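Local coordinates for protein VP35 (Myotis lucifugus, PDB 6DKU) that is a bat-genome homologue of the filoviral polymerase cofactor VP35, here its interferon inhibitory domain, and probably antagonises interferon induction as viral VP35 does, at residues H28-V31 with S32-M36; S89-P92 with R93-R97; Y117-E121 with G122-L126. The protein carries 1 engineered substitution. All blocks are in the same frame, centred on the assembly; numbering follows the deposited sequence.

Overall arrangement
Contact 1 comes first along the chain, two successive turns of helix 26-37, its centre about 3 Å from the centre of the chain. Contact 2 follows in the loop between strands 82-84 and 100-101, where 89-92 runs straight into a short helical turn. Contact 3 closes the tight reversal between strands 113-119 and 122-127, so the three lie in series, without nesting or crossing. In space they connect: Tyr95 OH of contact 2 lies 2.6 Å from Glu29 OE2 of contact 1, a probable hydrogen bond between loop and helix. Contacts 2 and 3 also pack together, with Ile91 CD1 3.5 Å from Tyr117 CG, which ties the loop to the hairpin.

Contact 1: H28-V31 with S32-M36; sequences HELV and SAIAM
Two successive turns of helix 26-37, a central helix of the VP35 interferon inhibitory domain, meet where His28, Glu29, Leu30 and Val31 accept bonds from Ser32, Ala33, Ile34 and Ala35. All four bonds run from residue i+4 to residue i; the straightest, Ile34 N to Leu30 O, is 2.9 Å long with an N-H...O angle of 173°, and Ala33 N to Glu29 O is more bent at 146°. Along one side of the helix the branched side chains of Leu30 and Ile34 meet obliquely, Leu30 CD1 reaching Ile34 CG1 at 4.2 Å. Ile34 CG1 lies beside its own backbone N (chi1 -66°), which carries it back over the preceding turn, 3.2 Å from Leu30 O. Both residues pack against helix 61-71, Leu30 on Ile65 and Ile34 on Ile68, and Val31 bridges to Leu16 of helix 9-18. The carboxylate of Glu29 is buried but well supplied: Arg24 forms a salt bridge with OE2, which Tyr95 also meets, and Tyr115 OH bonds OE1. Such a succession of i to i+4 bonds, with apolar residues spaced four apart facing neighbouring helices, is typical of a buried alpha-helix in a helical bundle.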
ATOM      1  N   HIS A  28      -3.157   5.613   3.042  1.00 39.42           N
ATOM      2  CA  HIS A  28      -3.765   4.567   3.858  1.00 49.65           C
ATOM      3  C   HIS A  28      -3.820   3.253   3.092  1.00 49.18           C
ATOM      4  O   HIS A  28      -3.471   2.188   3.620  1.00 55.71           O
ATOM      5  CB  HIS A  28      -5.176   4.980   4.283  1.00 50.72           C
ATOM      6  CG  HIS A  28      -5.246   6.297   4.988  1.00 52.16           C
ATOM      7  ND1 HIS A  28      -5.224   7.502   4.318  1.00 48.75           N
ATOM      8  CD2 HIS A  28      -5.356   6.597   6.303  1.00 48.27           C
ATOM      9  CE1 HIS A  28      -5.312   8.487   5.194  1.00 51.99           C
ATOM     10  NE2 HIS A  28      -5.390   7.964   6.404  1.00 49.35           N
ATOM     11  N   GLU A  29      -4.251   3.321   1.829  1.00 42.09           N
ATOM     12  CA  GLU A  29      -4.300   2.135   0.992  1.00 38.83           C
ATOM     13  C   GLU A  29      -2.916   1.553   0.757  1.00 45.09           C
ATOM     14  O   GLU A  29      -2.777   0.332   0.675  1.00 57.03           O
ATOM     15  CB  GLU A  29      -4.972   2.451  -0.343  1.00 36.38           C
ATOM     16  CG  GLU A  29      -6.180   3.352  -0.230  1.00 47.81           C
ATOM     17  CD  GLU A  29      -7.396   2.653   0.348  1.00 50.76           C
ATOM     18  OE1 GLU A  29      -7.279   1.467   0.737  1.00 54.29           O
ATOM     19  OE2 GLU A  29      -8.471   3.295   0.410  1.00 56.59           O
ATOM     20  N   LEU A  30      -1.885   2.389   0.641  1.00 43.33           N
ATOM     21  CA  LEU A  30      -0.541   1.849   0.465  1.00 52.00           C
ATOM     22  C   LEU A  30      -0.093   1.098   1.709  1.00 50.61           C
ATOM     23  O   LEU A  30       0.529   0.033   1.611  1.00 57.99           O
ATOM     24  CB  LEU A  30       0.444   2.967   0.129  1.00 49.87           C
ATOM     25  CG  LEU A  30       1.880   2.516  -0.142  1.00 43.22           C
ATOM     26  CD1 LEU A  30       1.923   1.343  -1.114  1.00 39.78           C
ATOM     27  CD2 LEU A  30       2.696   3.673  -0.679  1.00 37.37           C
ATOM     28  N   VAL A  31      -0.401   1.641   2.889  1.00 48.97           N
ATOM     29  CA  VAL A  31      -0.136   0.920   4.132  1.00 50.94           C
ATOM     30  C   VAL A  31      -0.831  -0.437   4.106  1.00 55.50           C
ATOM     31  O   VAL A  31      -0.219  -1.481   4.370  1.00 63.60           O
ATOM     32  CB  VAL A  31      -0.587   1.762   5.339  1.00 42.86           C
ATOM     33  CG1 VAL A  31      -0.514   0.951   6.618  1.00 39.81           C
ATOM     34  CG2 VAL A  31       0.245   3.032   5.442  1.00 45.01           C
ATOM     35  N   SER A  32      -2.118  -0.433   3.752  1.00 49.97           N
ATOM     36  CA  SER A  32      -2.889  -1.670   3.694  1.00 46.00           C
ATOM     37  C   SER A  32      -2.314  -2.650   2.671  1.00 57.11           C
ATOM     38  O   SER A  32      -2.327  -3.866   2.893  1.00 54.25           O
ATOM     39  CB  SER A  32      -4.350  -1.345   3.375  1.00 46.50           C
ATOM     40  OG  SER A  32      -5.171  -2.490   3.526  1.00 64.98           O
ATOM     41  N   ALA A  33      -1.809  -2.141   1.543  1.00 41.65           N
ATOM     42  CA  ALA A  33      -1.248  -3.013   0.516  1.00 47.53           C
ATOM     43  C   ALA A  33       0.041  -3.652   0.999  1.00 61.03           C
ATOM     44  O   ALA A  33       0.250  -4.861   0.825  1.00 61.31           O
ATOM     45  CB  ALA A  33      -1.002  -2.221  -0.769  1.00 40.19           C
ATOM     46  N   ILE A  34       0.911  -2.848   1.617  1.00 65.29           N
ATOM     47  CA  ILE A  34       2.133  -3.369   2.216  1.00 56.69           C
ATOM     48  C   ILE A  34       1.803  -4.482   3.200  1.00 53.72           C
ATOM     49  O   ILE A  34       2.444  -5.541   3.196  1.00 52.93           O
ATOM     50  CB  ILE A  34       2.923  -2.228   2.884  1.00 49.57           C
ATOM     51  CG1 ILE A  34       3.421  -1.241   1.827  1.00 46.65           C
ATOM     52  CG2 ILE A  34       4.102  -2.777   3.667  1.00 44.96           C
ATOM     53  CD1 ILE A  34       4.148  -0.053   2.404  1.00 52.03           C
ATOM     54  N   ALA A  35       0.785  -4.275   4.044  1.00 50.06           N
ATOM     55  CA  ALA A  35       0.426  -5.317   5.003  1.00 46.08           C
ATOM     56  C   ALA A  35      -0.115  -6.553   4.302  1.00 54.62           C
ATOM     57  O   ALA A  35       0.221  -7.681   4.677  1.00 65.62           O
ATOM     58  CB  ALA A  35      -0.595  -4.791   6.006  1.00 46.17           C
ATOM     59  N   MET A  36      -0.955  -6.361   3.284  1.00 57.32           N
ATOM     60  CA  MET A  36      -1.559  -7.494   2.593  1.00 62.19           C
ATOM     61  C   MET A  36      -0.508  -8.345   1.896  1.00 67.68           C
ATOM     62  O   MET A  36      -0.646  -9.573   1.815  1.00 59.97           O
ATOM     63  CB  MET A  36      -2.582  -7.005   1.566  1.00 64.14           C
ATOM     64  CG  MET A  36      -3.899  -6.513   2.132  1.00 66.42           C
ATOM     65  SD  MET A  36      -4.742  -5.453   0.940  1.00 75.40           S
ATOM     66  CE  MET A  36      -5.112  -6.604  -0.375  1.00 79.76           C
TER

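Contact 2: S89-P92 with R93-R97; sequences SQIP and RAYHR. Engineered in segment 93-97: Arg97 (natural residue Gly).
The backbone runs extended through Ile91 and Pro92 and then enters helical angles at Arg93, where Tyr95 N bonds Pro92 O at 3.1 Å. This i to i+3 bond, bent to 141° at the hydrogen and with its donor above the carbonyl plane, closes a beta-turn over Pro92-Tyr95 in the loop between strands 82-84 and 100-101. The following bond, His96 N to Arg93 O, repeats the i+3 pattern and carries the chain round a short helical turn. Across the first turn Pro92 CB lies over one face of the Tyr95 ring, offset toward its rim, in a CH-pi contact: CB sits 3.8 Å from the ring centroid and 20° off the ring normal. Pro92 CG leans over the rim on the CE2 side, 3.4 Å from Tyr95 CE2. Tyr95 CG stands beside its own backbone N (chi1 -55°), which brings the ring back under the proline. At the edge of that ring, near its plane, comes the CG2 branch of Ile91, 4.1 Å from Tyr95 CD2. Ile91, Pro92 and Tyr95 all rest on Tyr117 of strand 113-119, the Tyr95 hydroxyl reaching Glu29 of helix 26-37. The His96 imidazole folds back toward the start of the turn, approaching the Ile91 carbonyl obliquely, with His96 CE1 3.1 Å from Ile91 O.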
ATOM      1  N   SER A  89     -18.457   1.655  -8.605  1.00 90.20           N
ATOM      2  CA  SER A  89     -19.071   2.566  -7.647  1.00 84.62           C
ATOM      3  C   SER A  89     -18.597   2.324  -6.216  1.00 82.56           C
ATOM      4  O   SER A  89     -18.591   3.263  -5.414  1.00 84.52           O
ATOM      5  CB  SER A  89     -20.592   2.449  -7.726  1.00 84.70           C
ATOM      6  OG  SER A  89     -21.015   2.322  -9.069  1.00 95.61           O
ATOM      7  N   GLN A  90     -18.211   1.097  -5.861  1.00 93.06           N
ATOM      8  CA  GLN A  90     -17.736   0.830  -4.504  1.00 99.04           C
ATOM      9  C   GLN A  90     -16.269   1.182  -4.306  1.00 91.22           C
ATOM     10  O   GLN A  90     -15.758   1.048  -3.191  1.00 94.13           O
ATOM     11  CB  GLN A  90     -17.967  -0.638  -4.127  1.00113.36           C
ATOM     12  CG  GLN A  90     -19.421  -0.992  -4.112  1.00124.92           C
ATOM     13  CD  GLN A  90     -19.860  -1.611  -5.404  1.00129.90           C
ATOM     14  OE1 GLN A  90     -19.369  -1.237  -6.475  1.00136.94           O
ATOM     15  NE2 GLN A  90     -20.877  -2.460  -5.333  1.00124.74           N
ATOM     16  N   ILE A  91     -15.580   1.615  -5.355  1.00 80.15           N
ATOM     17  CA  ILE A  91     -14.247   2.191  -5.205  1.00 69.20           C
ATOM     18  C   ILE A  91     -14.435   3.611  -4.690  1.00 58.58           C
ATOM     19  O   ILE A  91     -15.268   4.349  -5.236  1.00 68.29           O
ATOM     20  CB  ILE A  91     -13.462   2.172  -6.527  1.00 65.55           C
ATOM     21  CG1 ILE A  91     -13.367   0.753  -7.087  1.00 72.01           C
ATOM     22  CG2 ILE A  91     -12.078   2.752  -6.335  1.00 54.50           C
ATOM     23  CD1 ILE A  91     -12.610   0.670  -8.403  1.00 67.56           C
ATOM     24  N   PRO A  92     -13.709   4.024  -3.648  1.00 56.53           N
ATOM     25  CA  PRO A  92     -13.826   5.400  -3.138  1.00 55.60           C
ATOM     26  C   PRO A  92     -13.839   6.426  -4.262  1.00 67.59           C
ATOM     27  O   PRO A  92     -13.073   6.331  -5.223  1.00 62.67           O
ATOM     28  CB  PRO A  92     -12.586   5.551  -2.252  1.00 48.23           C
ATOM     29  CG  PRO A  92     -12.350   4.162  -1.738  1.00 56.11           C
ATOM     30  CD  PRO A  92     -12.756   3.220  -2.858  1.00 50.80           C
ATOM     31  N   ARG A  93     -14.730   7.416  -4.124  1.00 83.01           N
ATOM     32  CA  ARG A  93     -15.029   8.331  -5.225  1.00 68.75           C
ATOM     33  C   ARG A  93     -13.821   9.176  -5.612  1.00 62.48           C
ATOM     34  O   ARG A  93     -13.575   9.404  -6.801  1.00 70.30           O
ATOM     35  CB  ARG A  93     -16.202   9.230  -4.848  1.00 72.37           C
ATOM     36  CG  ARG A  93     -16.964   9.766  -6.045  1.00 88.84           C
ATOM     37  CD  ARG A  93     -18.244   8.984  -6.247  1.00100.06           C
ATOM     38  NE  ARG A  93     -19.341   9.586  -5.500  1.00111.77           N
ATOM     39  CZ  ARG A  93     -20.263  10.374  -6.043  1.00116.50           C
ATOM     40  NH1 ARG A  93     -20.216  10.649  -7.341  1.00118.97           N
ATOM     41  NH2 ARG A  93     -21.229  10.888  -5.292  1.00116.51           N
ATOM     42  N   ALA A  94     -13.058   9.656  -4.631  1.00 57.84           N
ATOM     43  CA  ALA A  94     -11.927  10.519  -4.951  1.00 58.98           C
ATOM     44  C   ALA A  94     -10.874   9.807  -5.792  1.00 65.77           C
ATOM     45  O   ALA A  94     -10.095  10.475  -6.483  1.00 67.04           O
ATOM     46  CB  ALA A  94     -11.297  11.062  -3.671  1.00 62.44           C
ATOM     47  N   TYR A  95     -10.837   8.471  -5.756  1.00 61.83           N
ATOM     48  CA  TYR A  95      -9.891   7.724  -6.573  1.00 50.08           C
ATOM     49  C   TYR A  95     -10.301   7.670  -8.040  1.00 60.85           C
ATOM     50  O   TYR A  95      -9.450   7.398  -8.894  1.00 75.38           O
ATOM     51  CB  TYR A  95      -9.735   6.292  -6.052  1.00 43.31           C
ATOM     52  CG  TYR A  95      -9.341   6.134  -4.592  1.00 54.44           C
ATOM     53  CD1 TYR A  95      -8.845   7.195  -3.852  1.00 50.13           C
ATOM     54  CD2 TYR A  95      -9.460   4.900  -3.957  1.00 63.07           C
ATOM     55  CE1 TYR A  95      -8.489   7.037  -2.522  1.00 41.77           C
ATOM     56  CE2 TYR A  95      -9.104   4.733  -2.636  1.00 50.16           C
ATOM     57  CZ  TYR A  95      -8.621   5.806  -1.919  1.00 53.08           C
ATOM     58  OH  TYR A  95      -8.274   5.648  -0.593  1.00 51.70           O
ATOM     59  N   HIS A  96     -11.574   7.945  -8.347  1.00 62.58           N
ATOM     60  CA  HIS A  96     -12.117   7.683  -9.682  1.00 73.41           C
ATOM     61  C   HIS A  96     -11.289   8.345 -10.777  1.00 62.76           C
ATOM     62  O   HIS A  96     -11.031   7.745 -11.827  1.00 61.57           O
ATOM     63  CB  HIS A  96     -13.568   8.170  -9.771  1.00 76.67           C
ATOM     64  CG  HIS A  96     -14.582   7.197  -9.249  1.00 78.17           C
ATOM     65  ND1 HIS A  96     -14.243   6.075  -8.524  1.00 76.33           N
ATOM     66  CD2 HIS A  96     -15.933   7.191  -9.343  1.00 82.43           C
ATOM     67  CE1 HIS A  96     -15.342   5.417  -8.197  1.00 78.44           C
ATOM     68  NE2 HIS A  96     -16.381   6.074  -8.682  1.00 80.29           N
ATOM     69  N   ARG A  97     -10.879   9.594 -10.559  1.00 63.59           N
ATOM     70  CA  ARG A  97     -10.194  10.330 -11.614  1.00 56.96           C
ATOM     71  C   ARG A  97      -8.783   9.823 -11.856  1.00 55.90           C
ATOM     72  O   ARG A  97      -8.240  10.055 -12.939  1.00 64.60           O
ATOM     73  CB  ARG A  97     -10.161  11.821 -11.288  1.00 54.72           C
ATOM     74  CG  ARG A  97     -10.062  12.126  -9.813  1.00 71.70           C
ATOM     75  CD  ARG A  97      -9.871  13.607  -9.584  1.00 78.31           C
ATOM     76  NE  ARG A  97      -8.455  13.935  -9.478  1.00 89.49           N
ATOM     77  CZ  ARG A  97      -7.771  13.907  -8.338  1.00 96.33           C
ATOM     78  NH1 ARG A  97      -8.387  13.569  -7.212  1.00100.51           N
ATOM     79  NH2 ARG A  97      -6.477  14.215  -8.320  1.00 89.46           N
TER

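Contact 3: Y117-E121 with G122-L126; sequences YLTPE and GSLGL
Thr119 grips the carbonyl of Gly122 twice: its OG1 donates to Gly122 O at 2.8 Å from above the carbonyl plane, and its backbone N to the same oxygen at 3.1 Å, nearly along the C=O axis. The hydroxyl occupies the position between the backbone N and the carbonyl carbon (chi1 85°), which turns it toward the glycine. Two residues further into the strands Tyr117 N donates to Leu124 O at 2.7 Å, and the return bond from Leu124 N to Tyr117 O is weak, with an angle of 129°. Between these pairs Ser123 CA makes a C-H...O contact with Tyr117 O at 3.4 Å. Pro120 and Glu121 form the reversal, and Gly122 leaves it with a positive phi, a conformation suited to a residue without a beta carbon. Beyond these bonds, Leu118 CD2 comes near Ser123 OG, 3.3 Å away. On the face shared by Tyr117 and Leu124, the Tyr117 ring runs alongside Leu126, pointing the same way, with Tyr117 CE2 4.0 Å from Leu126 CB. Tyr95 packs on both of these side chains, and Leu118 bonds through its backbone to Thr83 and Val85. With the short segments running at 156° and Pro120 and Glu121 at the reversal, this is typical of a tight antiparallel beta-hairpin, here within the domain's four-stranded mixed sheet.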
ATOM      1  N   TYR A 117      -7.747  -2.912  -8.812  1.00 52.04           N
ATOM      2  CA  TYR A 117      -9.152  -3.196  -8.551  1.00 57.62           C
ATOM      3  C   TYR A 117      -9.706  -4.137  -9.609  1.00 71.66           C
ATOM      4  O   TYR A 117      -9.406  -3.999 -10.798  1.00 69.41           O
ATOM      5  CB  TYR A 117      -9.977  -1.912  -8.544  1.00 65.04           C
ATOM      6  CG  TYR A 117      -9.791  -1.058  -7.319  1.00 56.16           C
ATOM      7  CD1 TYR A 117     -10.290  -1.453  -6.089  1.00 55.73           C
ATOM      8  CD2 TYR A 117      -9.129   0.154  -7.399  1.00 53.84           C
ATOM      9  CE1 TYR A 117     -10.117  -0.664  -4.969  1.00 64.60           C
ATOM     10  CE2 TYR A 117      -8.954   0.947  -6.294  1.00 56.56           C
ATOM     11  CZ  TYR A 117      -9.448   0.538  -5.083  1.00 62.43           C
ATOM     12  OH  TYR A 117      -9.263   1.343  -3.988  1.00 64.22           O
ATOM     13  N   LEU A 118     -10.534  -5.085  -9.174  1.00 84.44           N
ATOM     14  CA  LEU A 118     -11.188  -6.047 -10.057  1.00 79.56           C
ATOM     15  C   LEU A 118     -12.669  -5.701 -10.152  1.00 81.36           C
ATOM     16  O   LEU A 118     -13.410  -5.840  -9.173  1.00 81.41           O
ATOM     17  CB  LEU A 118     -10.972  -7.469  -9.549  1.00 76.37           C
ATOM     18  CG  LEU A 118      -9.878  -8.208 -10.306  1.00 76.71           C
ATOM     19  CD1 LEU A 118     -10.435  -8.714 -11.634  1.00 93.97           C
ATOM     20  CD2 LEU A 118      -8.681  -7.273 -10.535  1.00 75.48           C
ATOM     21  N   THR A 119     -13.087  -5.240 -11.330  1.00 92.51           N
ATOM     22  CA  THR A 119     -14.457  -4.854 -11.622  1.00102.92           C
ATOM     23  C   THR A 119     -15.020  -5.749 -12.718  1.00103.55           C
ATOM     24  O   THR A 119     -14.266  -6.270 -13.547  1.00 89.73           O
ATOM     25  CB  THR A 119     -14.551  -3.391 -12.073  1.00 98.08           C
ATOM     26  OG1 THR A 119     -14.304  -3.322 -13.482  1.00 98.57           O
ATOM     27  CG2 THR A 119     -13.530  -2.532 -11.336  1.00 86.86           C
ATOM     28  N   PRO A 120     -16.341  -5.956 -12.735  1.00114.26           N
ATOM     29  CA  PRO A 120     -16.929  -6.876 -13.720  1.00117.80           C
ATOM     30  C   PRO A 120     -16.619  -6.523 -15.162  1.00123.95           C
ATOM     31  O   PRO A 120     -16.504  -7.434 -15.986  1.00134.69           O
ATOM     32  CB  PRO A 120     -18.429  -6.792 -13.416  1.00110.54           C
ATOM     33  CG  PRO A 120     -18.467  -6.499 -11.951  1.00111.53           C
ATOM     34  CD  PRO A 120     -17.314  -5.565 -11.702  1.00110.12           C
ATOM     35  N   GLU A 121     -16.443  -5.251 -15.499  1.00119.75           N
ATOM     36  CA  GLU A 121     -15.956  -4.869 -16.820  1.00129.95           C
ATOM     37  C   GLU A 121     -14.739  -3.967 -16.644  1.00127.80           C
ATOM     38  O   GLU A 121     -14.826  -2.745 -16.720  1.00132.69           O
ATOM     39  CB  GLU A 121     -17.072  -4.199 -17.682  1.00137.68           C
ATOM     40  CG  GLU A 121     -16.568  -3.528 -18.978  1.00139.03           C
ATOM     41  CD  GLU A 121     -17.617  -3.423 -20.103  1.00136.35           C
ATOM     42  OE1 GLU A 121     -17.275  -2.898 -21.190  1.00130.93           O
ATOM     43  OE2 GLU A 121     -18.769  -3.876 -19.918  1.00137.32           O
ATOM     44  N   GLY A 122     -13.585  -4.579 -16.417  1.00122.59           N
ATOM     45  CA  GLY A 122     -12.328  -3.860 -16.367  1.00124.29           C
ATOM     46  C   GLY A 122     -11.504  -4.239 -15.147  1.00113.15           C
ATOM     47  O   GLY A 122     -11.993  -4.777 -14.160  1.00113.79           O
ATOM     48  N   SER A 123     -10.208  -3.953 -15.270  1.00 91.85           N
ATOM     49  CA  SER A 123      -9.218  -4.145 -14.215  1.00 78.74           C
ATOM     50  C   SER A 123      -8.505  -2.805 -14.045  1.00 85.56           C
ATOM     51  O   SER A 123      -7.562  -2.498 -14.780  1.00 90.90           O
ATOM     52  CB  SER A 123      -8.246  -5.259 -14.581  1.00 74.81           C
ATOM     53  OG  SER A 123      -7.775  -5.945 -13.426  1.00 93.29           O
ATOM     54  N   LEU A 124      -8.970  -2.004 -13.090  1.00 82.08           N
ATOM     55  CA  LEU A 124      -8.530  -0.624 -12.928  1.00 77.28           C
ATOM     56  C   LEU A 124      -7.469  -0.538 -11.844  1.00 71.04           C
ATOM     57  O   LEU A 124      -7.639  -1.097 -10.758  1.00 70.12           O
ATOM     58  CB  LEU A 124      -9.710   0.282 -12.579  1.00 70.97           C
ATOM     59  CG  LEU A 124     -10.950   0.155 -13.468  1.00 70.00           C
ATOM     60  CD1 LEU A 124     -11.928   1.289 -13.185  1.00 67.88           C
ATOM     61  CD2 LEU A 124     -10.561   0.130 -14.936  1.00 66.44           C
ATOM     62  N   GLY A 125      -6.389   0.176 -12.136  1.00 65.64           N
ATOM     63  CA  GLY A 125      -5.273   0.312 -11.213  1.00 54.71           C
ATOM     64  C   GLY A 125      -5.255   1.670 -10.555  1.00 52.80           C
ATOM     65  O   GLY A 125      -5.589   2.687 -11.169  1.00 55.44           O
ATOM     66  N   LEU A 126      -4.865   1.689  -9.283  1.00 52.90           N
ATOM     67  CA  LEU A 126      -4.718   2.924  -8.530  1.00 55.05           C
ATOM     68  C   LEU A 126      -3.268   3.041  -8.092  1.00 56.70           C
ATOM     69  O   LEU A 126      -2.740   2.134  -7.442  1.00 52.89           O
ATOM     70  CB  LEU A 126      -5.657   2.955  -7.326  1.00 50.29           C
ATOM     71  CG  LEU A 126      -5.459   4.140  -6.381  1.00 47.39           C
ATOM     72  CD1 LEU A 126      -6.303   5.319  -6.823  1.00 61.56           C
ATOM     73  CD2 LEU A 126      -5.792   3.744  -4.961  1.00 55.40           C
TER